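Local coordinates for protein CmeC (Campylobacter jejuni, PDB 4MT4) that forms a trimeric outer-membrane channel, a beta barrel continued by long helices into a periplasmic tunnel, probably for a multidrug efflux pump, at residues E44-V49 / Q161-L166; Y170-A175 / F428-Y433; Q271-G276 / G448-S453. All coordinates share one frame; numbering follows the deposited sequence.

Contact 1 (E44-V49 / Q161-L166); sequences ENLNKV and QTYFNL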
loop_
_atom_site.group_PDB
_atom_site.type_symbol
_atom_site.label_atom_id
_atom_site.label_comp_id
_atom_site.label_asym_id
_atom_site.label_seq_id
_atom_site.Cartn_x
_atom_site.Cartn_y
_atom_site.Cartn_z
ATOM N N GLU B 44 23.755 10.285 -24.334
ATOM C CA GLU B 44 22.684 10.380 -25.318
ATOM C C GLU B 44 21.717 9.208 -25.184
ATOM O O GLU B 44 20.528 9.340 -25.474
ATOM C CB GLU B 44 23.253 10.440 -26.738
ATOM C CG GLU B 44 22.325 11.115 -27.735
ATOM C CD GLU B 44 22.028 12.556 -27.364
ATOM O OE1 GLU B 44 20.862 12.859 -27.033
ATOM O OE2 GLU B 44 22.961 13.386 -27.403
ATOM N N ASN B 45 22.231 8.064 -24.739
ATOM C CA ASN B 45 21.392 6.895 -24.498
ATOM C C ASN B 45 20.434 7.144 -23.338
ATOM O O ASN B 45 19.271 6.740 -23.378
ATOM C CB ASN B 45 22.251 5.662 -24.210
ATOM C CG ASN B 45 23.363 5.475 -25.225
ATOM O OD1 ASN B 45 23.146 4.938 -26.311
ATOM N ND2 ASN B 45 24.566 5.914 -24.871
ATOM N N LEU B 46 20.936 7.814 -22.306
ATOM C CA LEU B 46 20.124 8.165 -21.149
ATOM C C LEU B 46 19.035 9.161 -21.535
ATOM O O LEU B 46 17.903 9.065 -21.069
ATOM C CB LEU B 46 20.998 8.742 -20.032
ATOM C CG LEU B 46 20.279 9.244 -18.775
ATOM C CD1 LEU B 46 19.459 8.132 -18.137
ATOM C CD2 LEU B 46 21.273 9.825 -17.778
ATOM N N ASN B 47 19.385 10.114 -22.394
ATOM C CA ASN B 47 18.435 11.122 -22.850
ATOM C C ASN B 47 17.275 10.505 -23.623
ATOM O O ASN B 47 16.130 10.938 -23.492
ATOM C CB ASN B 47 19.141 12.169 -23.715
ATOM C CG ASN B 47 20.181 12.956 -22.942
ATOM O OD1 ASN B 47 20.138 13.024 -21.714
ATOM N ND2 ASN B 47 21.120 13.563 -23.659
ATOM N N LYS B 48 17.581 9.489 -24.423
ATOM C CA LYS B 48 16.566 8.810 -25.219
ATOM C C LYS B 48 15.598 8.018 -24.349
ATOM O O LYS B 48 14.398 7.990 -24.616
ATOM C CB LYS B 48 17.216 7.877 -26.242
ATOM C CG LYS B 48 17.989 8.587 -27.337
ATOM C CD LYS B 48 18.535 7.595 -28.347
ATOM C CE LYS B 48 19.472 8.270 -29.333
ATOM N NZ LYS B 48 18.806 9.387 -30.056
ATOM N N VAL B 49 16.120 7.376 -23.309
ATOM C CA VAL B 49 15.290 6.527 -22.460
ATOM C C VAL B 49 14.437 7.370 -21.512
ATOM O O VAL B 49 13.406 6.915 -21.023
ATOM C CB VAL B 49 16.144 5.519 -21.651
ATOM C CG1 VAL B 49 16.747 6.175 -20.421
ATOM C CG2 VAL B 49 15.308 4.314 -21.254
ATOM N N GLN B 161 17.873 6.282 -12.552
ATOM C CA GLN B 161 18.536 5.410 -11.590
ATOM C C GLN B 161 18.429 3.937 -11.982
ATOM O O GLN B 161 19.280 3.129 -11.613
ATOM C CB GLN B 161 17.960 5.627 -10.187
ATOM C CG GLN B 161 18.348 6.959 -9.554
ATOM C CD GLN B 161 17.886 7.084 -8.115
ATOM O OE1 GLN B 161 16.933 6.426 -7.699
ATOM N NE2 GLN B 161 18.566 7.927 -7.344
ATOM N N THR B 162 17.385 3.591 -12.729
ATOM C CA THR B 162 17.237 2.234 -13.248
ATOM C C THR B 162 18.223 2.013 -14.391
ATOM O O THR B 162 18.805 0.935 -14.527
ATOM C CB THR B 162 15.801 1.962 -13.739
ATOM O OG1 THR B 162 14.894 2.057 -12.636
ATOM C CG2 THR B 162 15.689 0.574 -14.358
ATOM N N TYR B 163 18.408 3.049 -15.204
ATOM C CA TYR B 163 19.376 3.014 -16.293
ATOM C C TYR B 163 20.782 2.761 -15.764
ATOM O O TYR B 163 21.504 1.907 -16.276
ATOM C CB TYR B 163 19.343 4.324 -17.086
ATOM C CG TYR B 163 20.489 4.494 -18.063
ATOM C CD1 TYR B 163 20.445 3.913 -19.323
ATOM C CD2 TYR B 163 21.611 5.243 -17.727
ATOM C CE1 TYR B 163 21.487 4.067 -20.222
ATOM C CE2 TYR B 163 22.659 5.404 -18.617
ATOM C CZ TYR B 163 22.592 4.813 -19.862
ATOM O OH TYR B 163 23.627 4.970 -20.753
ATOM N N PHE B 164 21.157 3.508 -14.730
ATOM C CA PHE B 164 22.484 3.407 -14.138
ATOM C C PHE B 164 22.695 2.070 -13.433
ATOM O O PHE B 164 23.801 1.529 -13.431
ATOM C CB PHE B 164 22.716 4.560 -13.162
ATOM C CG PHE B 164 23.150 5.836 -13.827
ATOM C CD1 PHE B 164 24.030 5.806 -14.896
ATOM C CD2 PHE B 164 22.671 7.062 -13.394
ATOM C CE1 PHE B 164 24.433 6.973 -15.516
ATOM C CE2 PHE B 164 23.069 8.236 -14.011
ATOM C CZ PHE B 164 23.951 8.191 -15.075
ATOM N N ASN B 165 21.633 1.541 -12.832
ATOM C CA ASN B 165 21.684 0.213 -12.232
ATOM C C ASN B 165 21.838 -0.859 -13.303
ATOM O O ASN B 165 22.440 -1.909 -13.067
ATOM C CB ASN B 165 20.432 -0.057 -11.397
ATOM C CG ASN B 165 20.436 0.686 -10.076
ATOM O OD1 ASN B 165 21.491 1.061 -9.565
ATOM N ND2 ASN B 165 19.252 0.896 -9.513
ATOM N N LEU B 166 21.291 -0.585 -14.483
ATOM C CA LEU B 166 21.412 -1.496 -15.613
ATOM C C LEU B 166 22.835 -1.491 -16.166
ATOM O O LEU B 166 23.404 -2.547 -16.444
ATOM C CB LEU B 166 20.422 -1.124 -16.715
ATOM C CG LEU B 166 20.547 -1.936 -18.005
ATOM C CD1 LEU B 166 20.302 -3.416 -17.736
ATOM C CD2 LEU B 166 19.600 -1.415 -19.074
#
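In the helical body of this outer membrane factor, short helix 44-56 packs through L46 against Y163 and F164 of the long helix 129-195. L46 carries the contact from the short helix. L46 CB sits over one face of the Y163 ring, 4.3 Å from the ring centroid and 21° off the normal, a CH-pi contact displaced toward the rim. L46 CD1 lies 3.6 Å from Y163 CD2, while L46 CD2 reaches F164 CZ at 4.1 Å. A forked leucine suits this place because each methyl meets a different ring. The axes of the two segments run at 136°, so a small helix is laid slantwise on one of the long helices characteristic of outer membrane factors. These axes come no closer than 10.7 Å, a gap that a large side chain such as tyrosine can fill from one side. Y163 does so with CG anti to its backbone N (chi1 169°), which carries the hydroxyl across to the first turn of the short helix. There Y163 OH passes 3.8 Å from N45 CB and is hydrogen-bonded to D43 and to the backbone N of Q251; N45 ND2 also bonds to D43. V49 CG1 adds a looser apolar touch, 4.5 Å from Y163 CD1. F164, meanwhile, meets F41 edge-to-face.

Contact 2 (Y170-A175 / F428-Y433); sequences YENENA and FNNIKY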
loop_
_atom_site.group_PDB
_atom_site.type_symbol
_atom_site.label_atom_id
_atom_site.label_comp_id
_atom_site.label_asym_id
_atom_site.label_seq_id
_atom_site.Cartn_x
_atom_site.Cartn_y
_atom_site.Cartn_z
ATOM N N TYR B 170 25.549 -4.410 -16.411
ATOM C CA TYR B 170 26.287 -4.761 -17.619
ATOM C C TYR B 170 27.786 -4.842 -17.340
ATOM O O TYR B 170 28.462 -5.767 -17.792
ATOM C CB TYR B 170 26.022 -3.748 -18.735
ATOM C CG TYR B 170 24.831 -4.070 -19.610
ATOM C CD1 TYR B 170 24.828 -5.193 -20.430
ATOM C CD2 TYR B 170 23.718 -3.238 -19.636
ATOM C CE1 TYR B 170 23.742 -5.488 -21.236
ATOM C CE2 TYR B 170 22.630 -3.523 -20.441
ATOM C CZ TYR B 170 22.646 -4.649 -21.238
ATOM O OH TYR B 170 21.561 -4.930 -22.038
ATOM N N GLU B 171 28.291 -3.868 -16.590
ATOM C CA GLU B 171 29.711 -3.789 -16.264
ATOM C C GLU B 171 30.173 -4.978 -15.429
ATOM O O GLU B 171 31.228 -5.556 -15.691
ATOM C CB GLU B 171 30.013 -2.484 -15.525
ATOM C CG GLU B 171 30.003 -1.253 -16.417
ATOM C CD GLU B 171 31.198 -1.203 -17.349
ATOM O OE1 GLU B 171 32.316 -0.924 -16.866
ATOM O OE2 GLU B 171 31.020 -1.448 -18.561
ATOM N N ASN B 172 29.383 -5.338 -14.423
ATOM C CA ASN B 172 29.708 -6.481 -13.578
ATOM C C ASN B 172 29.604 -7.795 -14.346
ATOM O O ASN B 172 30.376 -8.725 -14.105
ATOM C CB ASN B 172 28.800 -6.519 -12.348
ATOM C CG ASN B 172 29.139 -5.440 -11.341
ATOM O OD1 ASN B 172 30.230 -4.873 -11.364
ATOM N ND2 ASN B 172 28.203 -5.156 -10.442
ATOM N N GLU B 173 28.652 -7.866 -15.270
ATOM C CA GLU B 173 28.476 -9.056 -16.094
ATOM C C GLU B 173 29.646 -9.241 -17.056
ATOM O O GLU B 173 30.123 -10.358 -17.260
ATOM C CB GLU B 173 27.166 -8.978 -16.878
ATOM C CG GLU B 173 26.964 -10.128 -17.853
ATOM C CD GLU B 173 25.753 -9.933 -18.737
ATOM O OE1 GLU B 173 24.965 -9.007 -18.461
ATOM O OE2 GLU B 173 25.593 -10.700 -19.710
ATOM N N ASN B 174 30.104 -8.139 -17.641
ATOM C CA ASN B 174 31.219 -8.176 -18.579
ATOM C C ASN B 174 32.530 -8.500 -17.872
ATOM O O ASN B 174 33.392 -9.185 -18.422
ATOM C CB ASN B 174 31.338 -6.844 -19.320
ATOM C CG ASN B 174 31.668 -7.023 -20.788
ATOM O OD1 ASN B 174 32.827 -7.211 -21.160
ATOM N ND2 ASN B 174 30.647 -6.960 -21.635
ATOM N N ALA B 175 32.675 -7.999 -16.649
ATOM C CA ALA B 175 33.857 -8.275 -15.840
ATOM C C ALA B 175 33.881 -9.741 -15.428
ATOM O O ALA B 175 34.939 -10.367 -15.375
ATOM C CB ALA B 175 33.887 -7.375 -14.615
ATOM N N PHE B 428 34.069 -1.449 -7.270
ATOM C CA PHE B 428 34.283 -0.125 -7.844
ATOM C C PHE B 428 33.172 0.238 -8.822
ATOM O O PHE B 428 32.767 1.397 -8.907
ATOM C CB PHE B 428 35.642 -0.049 -8.543
ATOM C CG PHE B 428 35.931 1.292 -9.160
ATOM C CD1 PHE B 428 35.724 2.458 -8.443
ATOM C CD2 PHE B 428 36.419 1.383 -10.451
ATOM C CE1 PHE B 428 35.988 3.690 -9.005
ATOM C CE2 PHE B 428 36.690 2.612 -11.020
ATOM C CZ PHE B 428 36.474 3.769 -10.295
ATOM N N ASN B 429 32.686 -0.755 -9.562
ATOM C CA ASN B 429 31.551 -0.553 -10.454
ATOM C C ASN B 429 30.303 -0.153 -9.676
ATOM O O ASN B 429 29.580 0.760 -10.068
ATOM C CB ASN B 429 31.268 -1.816 -11.270
ATOM C CG ASN B 429 32.314 -2.074 -12.334
ATOM O OD1 ASN B 429 32.954 -1.147 -12.829
ATOM N ND2 ASN B 429 32.485 -3.338 -12.700
ATOM N N ASN B 430 30.064 -0.844 -8.566
ATOM C CA ASN B 430 28.901 -0.584 -7.727
ATOM C C ASN B 430 28.938 0.800 -7.087
ATOM O O ASN B 430 27.911 1.463 -6.975
ATOM C CB ASN B 430 28.783 -1.658 -6.646
ATOM C CG ASN B 430 28.523 -3.037 -7.222
ATOM O OD1 ASN B 430 28.467 -3.211 -8.440
ATOM N ND2 ASN B 430 28.370 -4.025 -6.349
ATOM N N ILE B 431 30.124 1.225 -6.664
ATOM C CA ILE B 431 30.308 2.555 -6.092
ATOM C C ILE B 431 30.121 3.627 -7.160
ATOM O O ILE B 431 29.523 4.675 -6.912
ATOM C CB ILE B 431 31.706 2.709 -5.452
ATOM C CG1 ILE B 431 31.846 1.777 -4.249
ATOM C CG2 ILE B 431 31.958 4.152 -5.031
ATOM C CD1 ILE B 431 30.878 2.071 -3.129
ATOM N N LYS B 432 30.630 3.342 -8.354
ATOM C CA LYS B 432 30.605 4.285 -9.467
ATOM C C LYS B 432 29.189 4.745 -9.812
ATOM O O LYS B 432 28.948 5.934 -10.031
ATOM C CB LYS B 432 31.257 3.652 -10.695
ATOM C CG LYS B 432 31.509 4.612 -11.844
ATOM C CD LYS B 432 32.262 3.914 -12.964
ATOM C CE LYS B 432 33.516 3.228 -12.440
ATOM N NZ LYS B 432 34.208 2.422 -13.485
ATOM N N TYR B 433 28.255 3.799 -9.848
ATOM C CA TYR B 433 26.883 4.097 -10.243
ATOM C C TYR B 433 25.997 4.355 -9.031
ATOM O O TYR B 433 24.882 4.854 -9.161
ATOM C CB TYR B 433 26.320 2.961 -11.099
ATOM C CG TYR B 433 27.063 2.810 -12.406
ATOM C CD1 TYR B 433 26.674 3.517 -13.535
ATOM C CD2 TYR B 433 28.170 1.980 -12.502
ATOM C CE1 TYR B 433 27.362 3.392 -14.727
ATOM C CE2 TYR B 433 28.864 1.848 -13.686
ATOM C CZ TYR B 433 28.458 2.554 -14.796
ATOM O OH TYR B 433 29.152 2.419 -15.976
HETATM O O HOH W 1 31.827 1.457 -15.765
#
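N172 and N429 both turn CG anti to the carbonyl carbon (chi1 near -72°), which lets their amides slide past each other in opposite directions between helix 129-195 and helix 411-445. N429 ND2 gives a 3.0 Å hydrogen bond to N172 OD1, which it approaches somewhat tilted from the carbonyl plane. N172 then uses its other amide atom: N172 ND2 donates 2.8 Å to N430 OD1, nearly straight at 173°, meeting a lone pair in the carbonyl plane. Asparagine suits this place because one short side chain can accept and donate at once, and the two bonds fix which way the N172 amide is flipped. N430 OD1 also accepts from N168, one turn earlier on the helix of N172. Next to it, E171 CB rests 3.8 Å from N429 ND2, and E171 CG passes 3.8 Å from Y433 OH. A water bridges the far ends, donating to E171 OE1 at 2.7 Å and hydrogen-bonding Y433 OH at 2.9 Å; its link to K432 NZ is weak. I431 packs on L216 of a neighbouring subunit. The nearly antiparallel pairing of two long helices, 167° between the segments, is that of the alpha-helical barrel of outer membrane factors; in this pair a polar seam joins them.

Contact 3 (Q271-G276 / G448-S453); sequences QRPDIG and GGFEQS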
loop_
_atom_site.group_PDB
_atom_site.type_symbol
_atom_site.label_atom_id
_atom_site.label_comp_id
_atom_site.label_asym_id
_atom_site.label_seq_id
_atom_site.Cartn_x
_atom_site.Cartn_y
_atom_site.Cartn_z
ATOM N N GLN B 271 10.073 24.831 -3.772
ATOM C CA GLN B 271 10.809 24.101 -4.799
ATOM C C GLN B 271 10.506 22.605 -4.835
ATOM O O GLN B 271 10.928 21.908 -5.756
ATOM C CB GLN B 271 12.310 24.322 -4.611
ATOM C CG GLN B 271 12.758 25.729 -4.968
ATOM C CD GLN B 271 14.188 26.003 -4.566
ATOM O OE1 GLN B 271 14.679 25.469 -3.573
ATOM N NE2 GLN B 271 14.869 26.840 -5.340
ATOM N N ARG B 272 9.775 22.114 -3.841
ATOM C CA ARG B 272 9.350 20.717 -3.834
ATOM C C ARG B 272 7.853 20.595 -4.114
ATOM O O ARG B 272 7.034 21.169 -3.397
ATOM C CB ARG B 272 9.690 20.049 -2.501
ATOM C CG ARG B 272 11.163 19.694 -2.331
ATOM C CD ARG B 272 11.397 18.917 -1.042
ATOM N NE ARG B 272 10.645 17.665 -1.018
ATOM C CZ ARG B 272 11.192 16.465 -0.863
ATOM N NH1 ARG B 272 12.503 16.348 -0.703
ATOM N NH2 ARG B 272 10.429 15.381 -0.857
ATOM N N PRO B 273 7.496 19.840 -5.163
ATOM C CA PRO B 273 6.104 19.651 -5.591
ATOM C C PRO B 273 5.227 19.000 -4.522
ATOM O O PRO B 273 4.051 19.342 -4.405
ATOM C CB PRO B 273 6.235 18.734 -6.814
ATOM C CG PRO B 273 7.623 18.944 -7.303
ATOM C CD PRO B 273 8.447 19.184 -6.078
ATOM N N ASP B 274 5.798 18.081 -3.748
ATOM C CA ASP B 274 5.033 17.350 -2.744
ATOM C C ASP B 274 4.640 18.254 -1.580
ATOM O O ASP B 274 3.595 18.057 -0.960
ATOM C CB ASP B 274 5.819 16.139 -2.238
ATOM C CG ASP B 274 7.139 16.518 -1.602
ATOM O OD1 ASP B 274 7.708 17.566 -1.977
ATOM O OD2 ASP B 274 7.610 15.760 -0.729
ATOM N N ILE B 275 5.476 19.246 -1.290
ATOM C CA ILE B 275 5.173 20.210 -0.240
ATOM C C ILE B 275 4.043 21.133 -0.685
ATOM O O ILE B 275 3.139 21.447 0.094
ATOM C CB ILE B 275 6.410 21.051 0.141
ATOM C CG1 ILE B 275 7.509 20.153 0.716
ATOM C CG2 ILE B 275 6.036 22.133 1.142
ATOM C CD1 ILE B 275 8.731 20.909 1.204
ATOM N N GLY B 276 4.093 21.555 -1.945
ATOM C CA GLY B 276 3.053 22.396 -2.510
ATOM C C GLY B 276 1.725 21.671 -2.592
ATOM O O GLY B 276 0.677 22.235 -2.284
ATOM N N GLY B 448 14.072 18.909 -8.269
ATOM C CA GLY B 448 14.410 18.664 -9.661
ATOM C C GLY B 448 14.213 19.853 -10.583
ATOM O O GLY B 448 14.108 19.691 -11.798
ATOM N N GLY B 449 14.163 21.052 -10.010
ATOM C CA GLY B 449 14.038 22.266 -10.795
ATOM C C GLY B 449 12.657 22.892 -10.743
ATOM O O GLY B 449 12.395 23.889 -11.415
ATOM N N PHE B 450 11.772 22.309 -9.942
ATOM C CA PHE B 450 10.418 22.829 -9.798
ATOM C C PHE B 450 10.404 24.140 -9.022
ATOM O O PHE B 450 11.078 24.277 -8.001
ATOM C CB PHE B 450 9.517 21.801 -9.107
ATOM C CG PHE B 450 8.158 22.332 -8.740
ATOM C CD1 PHE B 450 7.160 22.438 -9.694
ATOM C CD2 PHE B 450 7.875 22.713 -7.438
ATOM C CE1 PHE B 450 5.909 22.921 -9.360
ATOM C CE2 PHE B 450 6.627 23.198 -7.096
ATOM C CZ PHE B 450 5.642 23.302 -8.058
ATOM N N GLU B 451 9.637 25.105 -9.519
ATOM C CA GLU B 451 9.449 26.374 -8.830
ATOM C C GLU B 451 7.961 26.698 -8.730
ATOM O O GLU B 451 7.298 26.940 -9.738
ATOM C CB GLU B 451 10.204 27.497 -9.548
ATOM C CG GLU B 451 11.718 27.313 -9.593
ATOM C CD GLU B 451 12.389 27.538 -8.247
ATOM O OE1 GLU B 451 11.713 27.998 -7.303
ATOM O OE2 GLU B 451 13.602 27.259 -8.137
ATOM N N GLN B 452 7.447 26.693 -7.504
ATOM C CA GLN B 452 6.016 26.852 -7.255
ATOM C C GLN B 452 5.471 28.189 -7.754
ATOM O O GLN B 452 4.316 28.280 -8.173
ATOM C CB GLN B 452 5.729 26.698 -5.758
ATOM C CG GLN B 452 4.263 26.824 -5.378
ATOM C CD GLN B 452 4.037 26.723 -3.884
ATOM O OE1 GLN B 452 4.470 25.766 -3.241
ATOM N NE2 GLN B 452 3.362 27.717 -3.319
ATOM N N SER B 453 6.310 29.218 -7.716
ATOM C CA SER B 453 5.887 30.573 -8.065
ATOM C C SER B 453 5.543 30.735 -9.547
ATOM O O SER B 453 4.811 31.651 -9.921
ATOM C CB SER B 453 6.977 31.572 -7.675
ATOM O OG SER B 453 8.222 31.218 -8.256
#
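Q271 meets F450 and E451 where the chain after helix 411-445 passes the beginning of helix 273-293. Q271 CA approaches F450 O at 3.2 Å, a CA-H...O contact. Beyond, the Q271 side chain runs alongside E451, both pointing the same way, and Q271 NE2 bonds to E451 OE2 at 3.1 Å on the syn side of the carboxylate. The other amide atom, OE1, is held by S265, so both ends of the glutamine amide are used. R272, at the N-cap position, sends its CB away from segment 448-453, although its carbonyl carbon still touches the F450 ring; its guanidinium grips D274 side-on, NE to OD1 and NH2 to OD2, and NH2 makes a second salt bridge with E368. P273 CG makes a CH-pi contact over a face of the F450 ring, 4.1 Å from the centroid and 28° off the normal. Proline fits this first helical turn, where a backbone N-H is not needed. A chi1 of 172° points the F450 ring away from its own N and onto that proline. At G276, lacking a side chain, CA comes within 3.7 Å of Q452 OE1. Proline followed by an acid just after the N-cap is a common way to begin a helix, and here that N-terminus is clasped by the segment that follows the last long helix.

Contacts 1 and 2 are neighbours, with centres 15 Å apart, and follow one another along helix 129-195. They touch where F164 O lies 3.5 Å from Y433 CD1, and F164 packs on the helix that supplies the second side of contact 2. Contact 3 is separate: its centre is 24 Å from that of contact 1 and 34 Å from that of contact 2, with nearest atoms about 12 Å and 17 Å away. Helix 129-195 still connects all three, because P273 and F450 also rest on E149 of that helix. The lipid-like ester ligand (3PK) lies beside C1, I124, D125 and L126, which belong to none of the contacts.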